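Acyl-CoA Binding Protein (Moniliophthora perniciosa, PDB 3FP5) probably binds long-chain acyl-CoA esters, serving as a small all-helical intracellular carrier in fatty acid metabolism. Local coordinates at residues T93-S96 / K97-A101. Residues are numbered along the deposited sequence; the frame is centred on the assembly and turned at random.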
# COMPACT_ATOMS: atom_id res chain seq x y z
N THR A 93 17.87 7.11 1.04
CA THR A 93 18.28 8.35 1.69
C THR A 93 18.29 8.14 3.20
O THR A 93 17.78 7.14 3.71
CB THR A 93 17.33 9.52 1.34
OG1 THR A 93 16.03 9.26 1.86
CG2 THR A 93 17.25 9.72 -0.17
N GLU A 94 18.87 9.08 3.93
CA GLU A 94 18.85 8.98 5.38
C GLU A 94 17.42 9.05 5.87
O GLU A 94 17.07 8.43 6.88
CB GLU A 94 19.69 10.09 6.01
CG GLU A 94 21.18 9.91 5.76
CD GLU A 94 21.71 8.66 6.43
OE1 GLU A 94 21.24 8.33 7.54
OE2 GLU A 94 22.60 8.00 5.85
N GLU A 95 16.58 9.80 5.16
CA GLU A 95 15.17 9.89 5.50
C GLU A 95 14.48 8.54 5.32
O GLU A 95 13.78 8.07 6.22
CB GLU A 95 14.47 10.97 4.68
CG GLU A 95 12.97 11.08 4.97
CD GLU A 95 12.27 12.13 4.12
OE1 GLU A 95 12.93 12.73 3.23
OE2 GLU A 95 11.06 12.38 4.35
N SER A 96 14.70 7.90 4.17
CA SER A 96 14.09 6.59 3.93
C SER A 96 14.61 5.54 4.92
O SER A 96 13.86 4.67 5.36
CB SER A 96 14.25 6.14 2.47
OG SER A 96 15.56 5.69 2.17
N LYS A 97 15.89 5.63 5.27
CA LYS A 97 16.44 4.70 6.26
C LYS A 97 15.75 4.84 7.62
O LYS A 97 15.51 3.85 8.32
CB LYS A 97 17.96 4.90 6.41
CG LYS A 97 18.75 4.30 5.26
CD LYS A 97 20.25 4.45 5.46
CE LYS A 97 21.02 3.87 4.28
NZ LYS A 97 20.57 4.45 2.98
N LYS A 98 15.42 6.07 7.99
CA LYS A 98 14.69 6.34 9.22
C LYS A 98 13.30 5.70 9.19
O LYS A 98 12.84 5.15 10.19
CB LYS A 98 14.57 7.86 9.40
CG LYS A 98 14.44 8.34 10.82
CD LYS A 98 14.64 9.86 10.85
CE LYS A 98 14.46 10.43 12.25
NZ LYS A 98 14.20 11.90 12.22
N TYR A 99 12.63 5.79 8.04
CA TYR A 99 11.31 5.18 7.89
C TYR A 99 11.38 3.66 8.00
O TYR A 99 10.56 3.04 8.67
CB TYR A 99 10.63 5.61 6.59
CG TYR A 99 10.40 7.10 6.55
CD1 TYR A 99 10.61 7.88 7.68
CD2 TYR A 99 9.98 7.73 5.39
CE1 TYR A 99 10.41 9.25 7.66
CE2 TYR A 99 9.76 9.11 5.36
CZ TYR A 99 9.99 9.86 6.51
OH TYR A 99 9.80 11.22 6.52
N ILE A 100 12.38 3.08 7.35
CA ILE A 100 12.62 1.64 7.47
C ILE A 100 12.79 1.28 8.95
O ILE A 100 12.19 0.32 9.44
CB ILE A 100 13.86 1.23 6.66
CG1 ILE A 100 13.56 1.35 5.16
CG2 ILE A 100 14.28 -0.20 7.01
CD1 ILE A 100 14.75 1.14 4.24
N ALA A 101 13.60 2.06 9.66
CA ALA A 101 13.82 1.81 11.08
C ALA A 101 12.53 1.87 11.91
O ALA A 101 12.35 1.08 12.85
CB ALA A 101 14.87 2.75 11.63
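Glu95 sends its chain off on the far side from its own N (chi1 178°) and runs fully extended, while Tyr99, one turn on, has its ring turned back toward the start of the helix by a chi1 of -62°, over Glu95 O; the stretched glutamate carries its carboxylate up to the phenol end of that ring, where the two meet at a steep angle. Tyr99 OH gives a weak hydrogen bond to Glu95 OE2 at 2.8 Å, with the carboxylate and ring planes turned 80° against each other. Lower down, Glu95 CG lies 3.6 Å from Tyr99 CZ, and Glu95 O sits 3.4 Å above one face of the Tyr99 ring, offset toward its rim. That same carbonyl accepts the helical bond from Tyr99 N. Both side chains also touch Ile24 in a loop, and the tyrosine reaches Leu88 of helix 73-91.

Helix 94-105, the last in the chain, starts with a capping box. Ser96 N bonds to Thr93 OG1 at 3.0 Å, and Thr93 N returns the favour to Ser96 OG at 2.9 Å; the serine hydroxyl is also hydrogen-bonded to Leu88 O. Lys97 N to Thr93 O (2.9 Å) begins the i to i+4 backbone bonding of the helix, and the lysine's aliphatic part passes over that oxygen before NZ forms a salt bridge with Asp92.

A phenylalanine in place of the tyrosine would probably leave the Glu95 carboxylate without its phenol partner and freer to swing. The chemistry implies a helix start held by both bonds of its capping box and joined to helix 73-91 through Ser96, with the exposed glutamate and the partly covered tyrosine adding a modest polar link between residues four apart.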